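Long-range contact in ethylbenzene dehydrogenase beta-subunit (Aromatoleum aromaticum, PDB 2IVF), which is the iron-sulfur subunit of a multi-subunit dehydrogenase, a ferredoxin-like protein that holds three SF4 clusters and one F3S cluster close to a heme: residues B[16-25]-B[167-179]. Sequence-based numbering, arbitrary orientation.
Sequences KRQLVTVIDL and AIYKREDNGIVLV. With SF4 (iron/sulfur cluster), chain S.
K170 and Q18 carry the main polar link: K170 NZ donates to Q18 OE1 at 2.7 Å, in the plane of the amide carbonyl and on a lone pair (C=O...N angle 127°). K170 NZ also donates to G175 O at 2.7 Å and to the backbone carbonyl of C154, a cysteine of the SF4 pocket. Q18 starts away from the hairpin, but its chain bends at chi2 (64°) and returns the amide to K170; the opposite end of that amide is fixed by NE2 bonding to L19 O. A single backbone bond completes the link, L19 N to N174 O at 2.8 Å; it is nearly straight at the hydrogen (170°), although the donor stands above the carbonyl plane.

The partner is a beta-hairpin of the 4Fe-4S dicluster domain, antiparallel strands 168-170 and 177-179, and its turn meets residues 16-18 and L19, the first residue of strand 19-24. In that turn N174 OD1 accepts from I176 N, an Asx turn, while G175 adopts a positive phi. V177, just beyond, lies against the SF4 cluster, its CG2 3.9 Å from S1.

The aliphatic part of K16 crosses E172 at about a right angle, CD lying 3.2 Å from OE2, and K16 CA makes a CH...O contact with E172 O. R17 lays CB on D173 O, but its guanidinium leads off from the hairpin to a salt bridge with D241. On the apolar side, L19 CD1 packs against N174 CB (3.7 Å) and I176 CD1 (4.0 Å), with F237 and Y239 also touching the leucine.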
loop_
_atom_site.group_PDB
_atom_site.type_symbol
_atom_site.label_atom_id
_atom_site.label_comp_id
_atom_site.label_asym_id
_atom_site.label_seq_id
_atom_site.Cartn_x
_atom_site.Cartn_y
_atom_site.Cartn_z
ATOM N N LYS B 16 -27.493 -31.026 1.221
ATOM C CA LYS B 16 -26.114 -30.749 0.740
ATOM C C LYS B 16 -26.107 -29.488 -0.105
ATOM O O LYS B 16 -26.922 -29.311 -1.024
ATOM C CB LYS B 16 -25.534 -31.930 -0.057
ATOM C CG LYS B 16 -24.030 -31.780 -0.451
ATOM C CD LYS B 16 -23.058 -31.971 0.727
ATOM C CE LYS B 16 -21.646 -31.417 0.442
ATOM N NZ LYS B 16 -21.647 -29.927 0.251
ATOM N N ARG B 17 -25.199 -28.597 0.247
ATOM C CA ARG B 17 -24.978 -27.376 -0.481
ATOM C C ARG B 17 -23.497 -27.056 -0.434
ATOM O O ARG B 17 -22.730 -27.633 0.340
ATOM C CB ARG B 17 -25.768 -26.226 0.150
ATOM C CG ARG B 17 -27.231 -26.546 0.368
ATOM C CD ARG B 17 -27.955 -25.345 0.962
ATOM N NE ARG B 17 -28.136 -24.284 -0.015
ATOM C CZ ARG B 17 -28.750 -23.132 0.243
ATOM N NH1 ARG B 17 -29.225 -22.881 1.452
ATOM N NH2 ARG B 17 -28.874 -22.209 -0.704
ATOM N N GLN B 18 -23.106 -26.111 -1.253
ATOM C CA GLN B 18 -21.719 -25.764 -1.403
ATOM C C GLN B 18 -21.581 -24.256 -1.433
ATOM O O GLN B 18 -22.111 -23.605 -2.344
ATOM C CB GLN B 18 -21.194 -26.313 -2.715
ATOM C CG GLN B 18 -19.736 -26.021 -2.972
ATOM C CD GLN B 18 -18.798 -26.680 -1.973
ATOM O OE1 GLN B 18 -18.807 -27.902 -1.810
ATOM N NE2 GLN B 18 -17.963 -25.873 -1.308
ATOM N N LEU B 19 -20.866 -23.738 -0.448
ATOM C CA LEU B 19 -20.436 -22.362 -0.459
ATOM C C LEU B 19 -19.362 -22.178 -1.496
ATOM O O LEU B 19 -18.456 -22.980 -1.606
ATOM C CB LEU B 19 -19.940 -21.938 0.926
ATOM C CG LEU B 19 -21.023 -21.755 2.011
ATOM C CD1 LEU B 19 -20.457 -21.492 3.438
ATOM C CD2 LEU B 19 -21.948 -20.629 1.615
ATOM N N VAL B 20 -19.492 -21.111 -2.263
ATOM C CA VAL B 20 -18.535 -20.774 -3.298
ATOM C C VAL B 20 -18.195 -19.306 -3.268
ATOM O O VAL B 20 -18.959 -18.463 -2.754
ATOM C CB VAL B 20 -19.021 -21.145 -4.704
ATOM C CG1 VAL B 20 -19.569 -22.620 -4.754
ATOM C CG2 VAL B 20 -20.000 -20.176 -5.188
ATOM N N THR B 21 -16.988 -19.023 -3.777
ATOM C CA THR B 21 -16.535 -17.685 -3.965
ATOM C C THR B 21 -16.235 -17.508 -5.447
ATOM O O THR B 21 -15.729 -18.411 -6.124
ATOM C CB THR B 21 -15.250 -17.396 -3.153
ATOM O OG1 THR B 21 -15.539 -17.365 -1.729
ATOM C CG2 THR B 21 -14.661 -16.040 -3.576
ATOM N N VAL B 22 -16.580 -16.359 -5.958
ATOM C CA VAL B 22 -16.156 -15.944 -7.283
ATOM C C VAL B 22 -15.155 -14.800 -7.090
ATOM O O VAL B 22 -15.378 -13.883 -6.285
ATOM C CB VAL B 22 -17.326 -15.449 -8.135
ATOM C CG1 VAL B 22 -16.837 -14.675 -9.376
ATOM C CG2 VAL B 22 -18.221 -16.654 -8.516
ATOM N N ILE B 23 -14.057 -14.841 -7.831
ATOM C CA ILE B 23 -13.025 -13.782 -7.753
ATOM C C ILE B 23 -12.832 -13.219 -9.136
ATOM O O ILE B 23 -12.531 -13.959 -10.060
ATOM C CB ILE B 23 -11.681 -14.368 -7.272
ATOM C CG1 ILE B 23 -11.901 -15.029 -5.894
ATOM C CG2 ILE B 23 -10.532 -13.314 -7.346
ATOM C CD1 ILE B 23 -10.657 -15.673 -5.233
ATOM N N ASP B 24 -13.045 -11.921 -9.297
ATOM C CA ASP B 24 -13.016 -11.292 -10.624
ATOM C C ASP B 24 -11.629 -10.759 -10.834
ATOM O O ASP B 24 -11.277 -9.723 -10.299
ATOM C CB ASP B 24 -14.040 -10.153 -10.729
ATOM C CG ASP B 24 -14.130 -9.590 -12.130
ATOM O OD1 ASP B 24 -13.180 -9.835 -12.948
ATOM O OD2 ASP B 24 -15.123 -8.885 -12.416
ATOM N N LEU B 25 -10.857 -11.410 -11.699
ATOM C CA LEU B 25 -9.464 -11.027 -11.868
ATOM C C LEU B 25 -9.324 -9.721 -12.582
ATOM O O LEU B 25 -8.254 -9.113 -12.513
ATOM C CB LEU B 25 -8.691 -12.110 -12.591
ATOM C CG LEU B 25 -8.687 -13.447 -11.837
ATOM C CD1 LEU B 25 -8.012 -14.517 -12.609
ATOM C CD2 LEU B 25 -7.989 -13.281 -10.441
ATOM N N ALA B 167 -9.103 -37.313 9.803
ATOM C CA ALA B 167 -9.248 -36.054 10.514
ATOM C C ALA B 167 -9.905 -34.995 9.636
ATOM O O ALA B 167 -10.370 -33.988 10.151
ATOM C CB ALA B 167 -7.904 -35.526 11.010
ATOM N N ILE B 168 -9.903 -35.177 8.320
ATOM C CA ILE B 168 -10.454 -34.155 7.425
ATOM C C ILE B 168 -11.865 -34.553 7.020
ATOM O O ILE B 168 -12.145 -35.712 6.663
ATOM C CB ILE B 168 -9.595 -33.965 6.175
ATOM C CG1 ILE B 168 -8.227 -33.427 6.571
ATOM C CG2 ILE B 168 -10.296 -33.039 5.106
ATOM C CD1 ILE B 168 -7.268 -33.229 5.416
ATOM N N TYR B 169 -12.767 -33.582 7.083
ATOM C CA TYR B 169 -14.131 -33.829 6.679
ATOM C C TYR B 169 -14.709 -32.654 5.930
ATOM O O TYR B 169 -14.166 -31.546 5.968
ATOM C CB TYR B 169 -15.025 -34.155 7.869
ATOM C CG TYR B 169 -15.136 -33.055 8.884
ATOM C CD1 TYR B 169 -14.133 -32.858 9.835
ATOM C CD2 TYR B 169 -16.242 -32.203 8.908
ATOM C CE1 TYR B 169 -14.232 -31.869 10.774
ATOM C CE2 TYR B 169 -16.346 -31.210 9.853
ATOM C CZ TYR B 169 -15.346 -31.040 10.783
ATOM O OH TYR B 169 -15.447 -30.040 11.728
ATOM N N LYS B 170 -15.794 -32.931 5.213
ATOM C CA LYS B 170 -16.459 -31.909 4.413
ATOM C C LYS B 170 -17.844 -31.786 4.995
ATOM O O LYS B 170 -18.579 -32.772 5.044
ATOM C CB LYS B 170 -16.565 -32.351 2.970
ATOM C CG LYS B 170 -17.087 -31.272 2.027
ATOM C CD LYS B 170 -16.951 -31.736 0.567
ATOM C CE LYS B 170 -17.639 -30.742 -0.421
ATOM N NZ LYS B 170 -16.986 -29.399 -0.458
ATOM N N ARG B 171 -18.171 -30.598 5.458
ATOM C CA ARG B 171 -19.468 -30.335 6.041
ATOM C C ARG B 171 -20.545 -30.573 5.007
ATOM O O ARG B 171 -20.445 -30.101 3.878
ATOM C CB ARG B 171 -19.517 -28.923 6.536
ATOM C CG ARG B 171 -18.872 -28.705 7.896
ATOM C CD ARG B 171 -19.575 -27.582 8.613
ATOM N NE ARG B 171 -20.947 -27.979 8.953
ATOM C CZ ARG B 171 -21.362 -28.334 10.164
ATOM N NH1 ARG B 171 -20.525 -28.377 11.191
ATOM N NH2 ARG B 171 -22.638 -28.681 10.344
ATOM N N GLU B 172 -21.556 -31.354 5.361
ATOM C CA GLU B 172 -22.624 -31.600 4.411
ATOM C C GLU B 172 -23.554 -30.388 4.266
ATOM O O GLU B 172 -24.212 -30.256 3.247
ATOM C CB GLU B 172 -23.428 -32.852 4.771
ATOM C CG GLU B 172 -22.626 -34.172 4.727
ATOM C CD GLU B 172 -22.222 -34.593 3.306
ATOM O OE1 GLU B 172 -22.749 -35.646 2.838
ATOM O OE2 GLU B 172 -21.397 -33.877 2.666
ATOM N N ASP B 173 -23.593 -29.498 5.247
ATOM C CA ASP B 173 -24.552 -28.424 5.201
ATOM C C ASP B 173 -24.095 -27.293 4.231
ATOM O O ASP B 173 -24.921 -26.673 3.555
ATOM C CB ASP B 173 -24.882 -27.936 6.627
ATOM C CG ASP B 173 -23.709 -27.264 7.311
ATOM O OD1 ASP B 173 -22.563 -27.668 7.026
ATOM O OD2 ASP B 173 -23.919 -26.328 8.145
ATOM N N ASN B 174 -22.789 -27.076 4.131
ATOM C CA ASN B 174 -22.256 -25.959 3.345
ATOM C C ASN B 174 -20.982 -26.230 2.513
ATOM O O ASN B 174 -20.431 -25.313 1.869
ATOM C CB ASN B 174 -22.020 -24.787 4.285
ATOM C CG ASN B 174 -21.142 -25.153 5.479
ATOM O OD1 ASN B 174 -20.290 -26.035 5.395
ATOM N ND2 ASN B 174 -21.370 -24.484 6.607
ATOM N N GLY B 175 -20.528 -27.478 2.546
ATOM C CA GLY B 175 -19.379 -27.955 1.772
ATOM C C GLY B 175 -18.030 -27.512 2.290
ATOM O O GLY B 175 -17.026 -27.705 1.614
ATOM N N ILE B 176 -17.989 -26.947 3.493
ATOM C CA ILE B 176 -16.715 -26.523 4.078
ATOM C C ILE B 176 -15.899 -27.732 4.489
ATOM O O ILE B 176 -16.422 -28.673 5.161
ATOM C CB ILE B 176 -16.927 -25.590 5.287
ATOM C CG1 ILE B 176 -17.643 -24.299 4.833
ATOM C CG2 ILE B 176 -15.583 -25.214 5.929
ATOM C CD1 ILE B 176 -18.073 -23.367 6.019
ATOM N N VAL B 177 -14.643 -27.731 4.028
ATOM C CA VAL B 177 -13.704 -28.814 4.296
ATOM C C VAL B 177 -12.857 -28.379 5.473
ATOM O O VAL B 177 -12.339 -27.275 5.507
ATOM C CB VAL B 177 -12.832 -29.127 3.065
ATOM C CG1 VAL B 177 -11.765 -30.213 3.415
ATOM C CG2 VAL B 177 -13.727 -29.552 1.917
ATOM N N LEU B 178 -12.796 -29.218 6.482
ATOM C CA LEU B 178 -12.083 -28.878 7.709
ATOM C C LEU B 178 -11.145 -29.994 8.169
ATOM O O LEU B 178 -11.411 -31.178 7.964
ATOM C CB LEU B 178 -13.097 -28.582 8.851
ATOM C CG LEU B 178 -13.978 -27.322 8.638
ATOM C CD1 LEU B 178 -15.062 -27.311 9.695
ATOM C CD2 LEU B 178 -13.193 -25.994 8.674
ATOM N N VAL B 179 -10.074 -29.587 8.835
ATOM C CA VAL B 179 -9.171 -30.503 9.555
ATOM C C VAL B 179 -9.538 -30.462 11.038
ATOM O O VAL B 179 -9.369 -29.434 11.694
ATOM C CB VAL B 179 -7.678 -30.083 9.423
ATOM C CG1 VAL B 179 -6.798 -31.055 10.282
ATOM C CG2 VAL B 179 -7.218 -30.058 7.970
HETATM FE FE1 SF4 S . -6.888 -28.648 -1.197
HETATM FE FE2 SF4 S . -8.605 -30.046 0.225
HETATM FE FE3 SF4 S . -9.403 -28.873 -2.124
HETATM FE FE4 SF4 S . -8.861 -27.291 0.050
HETATM S S1 SF4 S . -10.549 -28.860 -0.147
HETATM S S2 SF4 S . -8.127 -26.988 -2.117
HETATM S S3 SF4 S . -7.206 -28.473 1.047
HETATM S S4 SF4 S . -7.894 -30.599 -1.895
#